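Local coordinates for protein PKS (Streptomyces sp. CNQ431, PDB 5YDA) that probably selects acyl extender units and loads them onto the carrier protein, as the broadly selective acyltransferase domain of the splenocin polyketide synthase, at residues 76-81 against 105-110; 254-259 against 263-268. One frame throughout, in Å; residues are numbered along the deposited sequence.

Interaction 1. Residues 76-81 against 105-110; sequences ALRHRL and VPDEPP
The CG1 methyl of Val-105 packs against one face of the Arg-80 guanidinium, and this is where the contact is close. It lies 3.6 Å from Arg-80 NE, displaced toward the rim of the group, the two side chains crossing at about a right angle. The plane is fixed from its edge: Arg-80 NE donates in the guanidinium plane to Leu-77 O at 3.0 Å, and NH1 forms a salt bridge with Asp-424 and a hydrogen bond to Trp-419 O. The chain of Arg-80 runs extended from CG to NE, which brings the guanidinium to the carbonyls of Leu-77 and, by a weak bond from NH2, Ala-76. Beside this, a single backbone hydrogen bond joins the segments, Val-105 N to Arg-78 O at 2.9 Å and 165°.

Toward solvent the contact loosens. Arg-78 bends at its third torsion (chi3 -22°), bringing NH1 to 3.6 Å from Val-105 O, obliquely to the guanidinium plane. Asp-107 OD2 lies 4.4 Å from Arg-78 NH1, probably only a long-range attraction, with no N-H pointing at the oxygen.

The loop 105-110 thus meets the start of strand 79-85, which pairs with strand 32-38, and the turn just before it; Trp-419 of helix 407-420 adds a cation-pi contact to Arg-80.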
ATOM      1  N   ALA A  76      18.123 -22.949  -2.338  1.00 59.54           N
ATOM      2  CA  ALA A  76      16.867 -22.324  -1.919  1.00 54.74           C
ATOM      3  C   ALA A  76      15.746 -23.353  -2.037  1.00 52.84           C
ATOM      4  O   ALA A  76      15.101 -23.492  -3.077  1.00 56.02           O
ATOM      5  CB  ALA A  76      16.588 -21.080  -2.752  1.00 49.90           C
ATOM      6  N   LEU A  77      15.494 -24.067  -0.943  1.00 50.47           N
ATOM      7  CA  LEU A  77      14.533 -25.160  -0.933  1.00 50.91           C
ATOM      8  C   LEU A  77      13.106 -24.620  -0.762  1.00 54.36           C
ATOM      9  O   LEU A  77      12.871 -23.409  -0.737  1.00 51.88           O
ATOM     10  CB  LEU A  77      14.913 -26.164   0.151  1.00 56.75           C
ATOM     11  CG  LEU A  77      16.365 -26.662   0.168  1.00 57.55           C
ATOM     12  CD1 LEU A  77      16.529 -27.776   1.184  1.00 56.18           C
ATOM     13  CD2 LEU A  77      16.797 -27.131  -1.203  1.00 56.18           C
ATOM     14  N   ARG A  78      12.134 -25.532  -0.617  1.00 52.93           N
ATOM     15  CA  ARG A  78      10.728 -25.170  -0.785  1.00 50.37           C
ATOM     16  C   ARG A  78      10.161 -24.453   0.435  1.00 47.13           C
ATOM     17  O   ARG A  78       9.356 -23.528   0.288  1.00 48.41           O
ATOM     18  CB  ARG A  78       9.886 -26.416  -1.102  1.00 49.57           C
ATOM     19  CG  ARG A  78      10.004 -26.921  -2.557  1.00 47.65           C
ATOM     20  CD  ARG A  78       8.796 -27.769  -3.053  1.00 50.09           C
ATOM     21  NE  ARG A  78       7.992 -28.398  -1.998  1.00 52.56           N
ATOM     22  CZ  ARG A  78       6.692 -28.160  -1.798  1.00 57.58           C
ATOM     23  NH1 ARG A  78       6.041 -27.308  -2.593  1.00 55.94           N
ATOM     24  NH2 ARG A  78       6.037 -28.773  -0.808  1.00 55.21           N
ATOM     25  N   HIS A  79      10.538 -24.880   1.635  1.00 45.90           N
ATOM     26  CA  HIS A  79      10.031 -24.303   2.874  1.00 45.97           C
ATOM     27  C   HIS A  79      11.031 -23.267   3.379  1.00 46.97           C
ATOM     28  O   HIS A  79      12.183 -23.606   3.664  1.00 46.35           O
ATOM     29  CB  HIS A  79       9.801 -25.390   3.921  1.00 52.31           C
ATOM     30  CG  HIS A  79       8.657 -26.304   3.607  1.00 52.85           C
ATOM     31  ND1 HIS A  79       7.473 -26.280   4.311  1.00 58.07           N
ATOM     32  CD2 HIS A  79       8.518 -27.272   2.673  1.00 55.52           C
ATOM     33  CE1 HIS A  79       6.650 -27.188   3.819  1.00 51.97           C
ATOM     34  NE2 HIS A  79       7.261 -27.805   2.825  1.00 58.42           N
ATOM     35  N   ARG A  80      10.590 -22.013   3.502  1.00 44.80           N
ATOM     36  CA  ARG A  80      11.495 -20.900   3.753  1.00 40.74           C
ATOM     37  C   ARG A  80      11.027 -20.053   4.926  1.00 38.04           C
ATOM     38  O   ARG A  80       9.827 -19.903   5.163  1.00 41.83           O
ATOM     39  CB  ARG A  80      11.615 -19.992   2.526  1.00 37.42           C
ATOM     40  CG  ARG A  80      11.914 -20.717   1.250  1.00 38.35           C
ATOM     41  CD  ARG A  80      12.074 -19.759   0.076  1.00 37.50           C
ATOM     42  NE  ARG A  80      12.616 -20.473  -1.079  1.00 42.30           N
ATOM     43  CZ  ARG A  80      12.773 -19.956  -2.291  1.00 45.71           C
ATOM     44  NH1 ARG A  80      12.429 -18.693  -2.541  1.00 43.63           N
ATOM     45  NH2 ARG A  80      13.286 -20.707  -3.261  1.00 46.45           N
ATOM     46  N   LEU A  81      11.994 -19.480   5.644  1.00 41.73           N
ATOM     47  CA  LEU A  81      11.735 -18.360   6.544  1.00 38.21           C
ATOM     48  C   LEU A  81      12.971 -17.465   6.577  1.00 38.06           C
ATOM     49  O   LEU A  81      14.045 -17.834   6.102  1.00 37.34           O
ATOM     50  CB  LEU A  81      11.341 -18.821   7.956  1.00 35.34           C
ATOM     51  CG  LEU A  81      12.251 -19.659   8.862  1.00 39.71           C
ATOM     52  CD1 LEU A  81      13.409 -18.864   9.455  1.00 34.56           C
ATOM     53  CD2 LEU A  81      11.408 -20.268   9.977  1.00 41.36           C
ATOM     54  N   VAL A 105       6.991 -22.666  -1.235  1.00 42.56           N
ATOM     55  CA  VAL A 105       6.927 -21.863  -2.457  1.00 45.91           C
ATOM     56  C   VAL A 105       6.299 -22.684  -3.578  1.00 51.40           C
ATOM     57  O   VAL A 105       6.463 -23.913  -3.612  1.00 56.52           O
ATOM     58  CB  VAL A 105       8.316 -21.343  -2.862  1.00 44.68           C
ATOM     59  CG1 VAL A 105       9.053 -20.832  -1.645  1.00 44.65           C
ATOM     60  CG2 VAL A 105       9.118 -22.425  -3.559  1.00 45.32           C
ATOM     61  N   PRO A 106       5.567 -22.066  -4.496  1.00 50.57           N
ATOM     62  CA  PRO A 106       4.975 -22.828  -5.599  1.00 51.67           C
ATOM     63  C   PRO A 106       6.054 -23.344  -6.537  1.00 56.91           C
ATOM     64  O   PRO A 106       7.193 -22.866  -6.541  1.00 58.00           O
ATOM     65  CB  PRO A 106       4.069 -21.810  -6.305  1.00 54.10           C
ATOM     66  CG  PRO A 106       3.994 -20.617  -5.372  1.00 50.62           C
ATOM     67  CD  PRO A 106       5.248 -20.631  -4.571  1.00 46.67           C
ATOM     68  N   ASP A 107       5.647 -24.277  -7.375  1.00 59.17           N
ATOM     69  CA  ASP A 107       6.521 -24.843  -8.369  1.00 60.20           C
ATOM     70  C   ASP A 107       6.823 -23.787  -9.412  1.00 55.54           C
ATOM     71  O   ASP A 107       7.864 -23.797 -10.012  1.00 60.84           O
ATOM     72  CB  ASP A 107       5.898 -26.083  -8.977  1.00 62.60           C
ATOM     73  CG  ASP A 107       5.420 -27.061  -7.930  1.00 73.97           C
ATOM     74  OD1 ASP A 107       4.280 -27.557  -8.045  1.00 76.31           O
ATOM     75  OD2 ASP A 107       6.182 -27.346  -6.990  1.00 75.28           O
ATOM     76  N   GLU A 108       5.911 -22.860  -9.610  1.00 54.26           N
ATOM     77  CA  GLU A 108       6.146 -21.771 -10.532  1.00 55.94           C
ATOM     78  C   GLU A 108       6.240 -20.522  -9.672  1.00 51.59           C
ATOM     79  O   GLU A 108       5.508 -20.406  -8.722  1.00 54.34           O
ATOM     80  CB  GLU A 108       5.014 -21.646 -11.525  1.00 56.09           C
ATOM     81  CG  GLU A 108       5.081 -22.637 -12.671  1.00 66.00           C
ATOM     82  CD  GLU A 108       5.808 -22.089 -13.882  1.00 72.66           C
ATOM     83  OE1 GLU A 108       6.901 -22.599 -14.193  1.00 69.26           O
ATOM     84  OE2 GLU A 108       5.287 -21.150 -14.512  1.00 72.91           O
ATOM     85  N   PRO A 109       7.198 -19.581 -10.017  1.00 48.38           N
ATOM     86  CA  PRO A 109       7.258 -18.404  -9.129  1.00 44.22           C
ATOM     87  C   PRO A 109       5.956 -17.635  -9.009  1.00 42.51           C
ATOM     88  O   PRO A 109       5.271 -17.472  -9.983  1.00 39.90           O
ATOM     89  CB  PRO A 109       8.341 -17.527  -9.739  1.00 40.80           C
ATOM     90  CG  PRO A 109       8.471 -17.957 -11.116  1.00 45.60           C
ATOM     91  CD  PRO A 109       8.285 -19.414 -11.072  1.00 42.23           C
ATOM     92  N   PRO A 110       5.645 -17.172  -7.808  1.00 42.18           N
ATOM     93  CA  PRO A 110       4.380 -16.466  -7.566  1.00 39.81           C
ATOM     94  C   PRO A 110       4.332 -15.136  -8.302  1.00 33.19           C
ATOM     95  O   PRO A 110       5.356 -14.485  -8.516  1.00 35.62           O
ATOM     96  CB  PRO A 110       4.384 -16.249  -6.045  1.00 36.18           C
ATOM     97  CG  PRO A 110       5.826 -16.237  -5.676  1.00 37.89           C
ATOM     98  CD  PRO A 110       6.458 -17.272  -6.582  1.00 38.26           C
TER

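Interaction 2. Residues 254-259 against 263-268; sequences LSLAAV and VACTVA
Leu-256, Val-259, Cys-265 and Val-267 form the apolar face of this antiparallel hairpin, with Leu-254 packing against Val-267 beside it. Leu-254 CB and Val-267 CG1 approach to 4.0 Å, the side chains crossing obliquely, and helix 271-283 covers both through Leu-277. Leu-256 reaches toward the partner strand: with CG anti to the backbone N (chi1 -174°), its CD1 comes 3.6 Å from Thr-266 O and lies more loosely against Cys-265 CB and Val-267 CG2. Val-246 of helix 243-246 packs on Cys-265 and Val-267.

The strands are held by their backbones. Ser-255 and Ala-268 make a hydrogen-bonded pair with both bonds formed, Ser-255 N to Ala-268 O being 2.7 Å, and Thr-266 N donates to Ala-258 O at the other end. Between them the register slips by one residue in a classic beta bulge, Ala-257 and Ala-258 both facing Thr-266. Thr-266 O takes Ala-257 N at 2.9 Å, from above the carbonyl plane and with a bent angle of 142°, and Ala-258 N in a weak second bond of 3.4 Å.

Ser-255, Ala-258, Thr-266 and Ala-268 lie on the other face, and the CB of the bulge residue Ala-257 points toward the partner strand, 3.9 Å from Ala-268 CB. Thr-266 OG1, placed between its own backbone N and carbonyl carbon (chi1 65°), is 3.2 Å from Ala-258 CB; it also lies close to Ala-258 N, but at a poor angle for a bond. At the polar margin of this face Ser-255 OG is hydrogen-bonded to His-300 ND1.

Across the strands the polar bonding is all backbone to backbone, the bulge N-H groups sharing one carbonyl unequally, while side chains contribute apolar contacts; the serine hydroxyl ties its face to the loop bearing His-300.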
ATOM      1  N   LEU A 254     -27.466  10.984  -0.765  1.00 25.76           N
ATOM      2  CA  LEU A 254     -26.431  10.025  -0.413  1.00 30.37           C
ATOM      3  C   LEU A 254     -26.034   9.216  -1.636  1.00 29.37           C
ATOM      4  O   LEU A 254     -26.882   8.865  -2.465  1.00 32.09           O
ATOM      5  CB  LEU A 254     -26.890   9.055   0.697  1.00 25.64           C
ATOM      6  CG  LEU A 254     -27.249   9.615   2.068  1.00 28.57           C
ATOM      7  CD1 LEU A 254     -27.852   8.518   2.917  1.00 28.33           C
ATOM      8  CD2 LEU A 254     -26.051  10.233   2.761  1.00 26.39           C
ATOM      9  N   SER A 255     -24.750   8.910  -1.738  1.00 24.01           N
ATOM     10  CA  SER A 255     -24.260   7.981  -2.744  1.00 27.62           C
ATOM     11  C   SER A 255     -23.423   6.913  -2.057  1.00 26.53           C
ATOM     12  O   SER A 255     -22.794   7.154  -1.018  1.00 26.33           O
ATOM     13  CB  SER A 255     -23.403   8.679  -3.836  1.00 29.98           C
ATOM     14  OG  SER A 255     -24.019   9.864  -4.319  1.00 32.33           O
ATOM     15  N   LEU A 256     -23.436   5.728  -2.650  1.00 23.46           N
ATOM     16  CA  LEU A 256     -22.524   4.662  -2.267  1.00 28.19           C
ATOM     17  C   LEU A 256     -21.127   5.024  -2.775  1.00 28.04           C
ATOM     18  O   LEU A 256     -20.869   4.986  -3.984  1.00 22.40           O
ATOM     19  CB  LEU A 256     -23.015   3.339  -2.856  1.00 24.08           C
ATOM     20  CG  LEU A 256     -22.302   2.041  -2.473  1.00 29.07           C
ATOM     21  CD1 LEU A 256     -22.333   1.858  -0.961  1.00 29.18           C
ATOM     22  CD2 LEU A 256     -22.959   0.845  -3.152  1.00 27.58           C
ATOM     23  N   ALA A 257     -20.225   5.383  -1.859  1.00 21.11           N
ATOM     24  CA  ALA A 257     -18.913   5.871  -2.266  1.00 21.96           C
ATOM     25  C   ALA A 257     -17.931   4.731  -2.538  1.00 25.21           C
ATOM     26  O   ALA A 257     -17.108   4.833  -3.452  1.00 25.13           O
ATOM     27  CB  ALA A 257     -18.357   6.822  -1.204  1.00 19.01           C
ATOM     28  N   ALA A 258     -18.004   3.632  -1.785  1.00 24.65           N
ATOM     29  CA  ALA A 258     -17.065   2.528  -1.965  1.00 22.66           C
ATOM     30  C   ALA A 258     -17.704   1.238  -1.484  1.00 24.03           C
ATOM     31  O   ALA A 258     -18.431   1.233  -0.485  1.00 26.39           O
ATOM     32  CB  ALA A 258     -15.751   2.755  -1.193  1.00 17.04           C
ATOM     33  N   VAL A 259     -17.419   0.146  -2.187  1.00 22.63           N
ATOM     34  CA  VAL A 259     -17.735  -1.197  -1.718  1.00 20.68           C
ATOM     35  C   VAL A 259     -16.399  -1.898  -1.509  1.00 21.91           C
ATOM     36  O   VAL A 259     -15.764  -2.358  -2.468  1.00 22.76           O
ATOM     37  CB  VAL A 259     -18.638  -1.956  -2.695  1.00 29.24           C
ATOM     38  CG1 VAL A 259     -18.912  -3.380  -2.200  1.00 24.71           C
ATOM     39  CG2 VAL A 259     -19.947  -1.196  -2.881  1.00 27.12           C
ATOM     40  N   VAL A 263     -17.692  -6.773   4.639  1.00 24.83           N
ATOM     41  CA  VAL A 263     -18.094  -6.154   5.897  1.00 24.98           C
ATOM     42  C   VAL A 263     -17.705  -4.681   5.928  1.00 27.02           C
ATOM     43  O   VAL A 263     -17.481  -4.124   7.010  1.00 27.53           O
ATOM     44  CB  VAL A 263     -17.465  -6.880   7.109  1.00 29.35           C
ATOM     45  CG1 VAL A 263     -18.017  -8.315   7.249  1.00 25.40           C
ATOM     46  CG2 VAL A 263     -15.925  -6.872   7.017  1.00 21.08           C
ATOM     47  N   ALA A 264     -17.590  -4.033   4.766  1.00 25.80           N
ATOM     48  CA  ALA A 264     -17.119  -2.649   4.764  1.00 24.00           C
ATOM     49  C   ALA A 264     -17.570  -1.931   3.500  1.00 24.58           C
ATOM     50  O   ALA A 264     -17.322  -2.399   2.383  1.00 24.39           O
ATOM     51  CB  ALA A 264     -15.590  -2.591   4.881  1.00 21.07           C
ATOM     52  N   CYS A 265     -18.223  -0.792   3.676  1.00 19.76           N
ATOM     53  CA  CYS A 265     -18.514   0.078   2.550  1.00 23.09           C
ATOM     54  C   CYS A 265     -18.538   1.500   3.084  1.00 21.68           C
ATOM     55  O   CYS A 265     -18.498   1.721   4.295  1.00 23.32           O
ATOM     56  CB  CYS A 265     -19.818  -0.330   1.856  1.00 21.96           C
ATOM     57  SG  CYS A 265     -21.243  -0.149   2.896  1.00 34.40           S
ATOM     58  N   THR A 266     -18.540   2.472   2.181  1.00 22.44           N
ATOM     59  CA  THR A 266     -18.619   3.868   2.593  1.00 24.57           C
ATOM     60  C   THR A 266     -19.774   4.556   1.878  1.00 22.95           C
ATOM     61  O   THR A 266     -20.129   4.203   0.747  1.00 22.42           O
ATOM     62  CB  THR A 266     -17.314   4.634   2.316  1.00 24.16           C
ATOM     63  OG1 THR A 266     -17.101   4.692   0.901  1.00 28.02           O
ATOM     64  CG2 THR A 266     -16.141   3.937   2.978  1.00 21.88           C
ATOM     65  N   VAL A 267     -20.357   5.537   2.558  1.00 18.88           N
ATOM     66  CA  VAL A 267     -21.481   6.302   2.040  1.00 23.69           C
ATOM     67  C   VAL A 267     -21.143   7.776   2.194  1.00 25.29           C
ATOM     68  O   VAL A 267     -20.604   8.189   3.228  1.00 25.54           O
ATOM     69  CB  VAL A 267     -22.806   5.956   2.761  1.00 25.12           C
ATOM     70  CG1 VAL A 267     -23.933   6.833   2.247  1.00 25.53           C
ATOM     71  CG2 VAL A 267     -23.170   4.474   2.547  1.00 21.72           C
ATOM     72  N   ALA A 268     -21.419   8.561   1.146  1.00 24.66           N
ATOM     73  CA  ALA A 268     -21.046   9.969   1.095  1.00 24.73           C
ATOM     74  C   ALA A 268     -22.227  10.804   0.615  1.00 23.86           C
ATOM     75  O   ALA A 268     -23.087  10.324  -0.128  1.00 29.18           O
ATOM     76  CB  ALA A 268     -19.851  10.193   0.160  1.00 22.20           C
TER

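The two contacts belong to different parts of the chain and do not touch: their centres are 39 Å apart and their nearest atoms about 25 Å apart. The two follow one another along the sequence. Interaction 1 joins the two-stranded sheet of 32-38 and 79-85 to the loop leading into strand 112-116 of the six-stranded sheet, whereas interaction 2 builds the hairpin of the four-stranded antiparallel sheet, within the acyltransferase region. Interaction 2 is the one nearer the probable active site: the side chain of Ala-258 is close to, but makes no contact with, the likely nucleophile elbow Gly-198, Ser-200 and Gly-202, the GxSxG motif of acyltransferases.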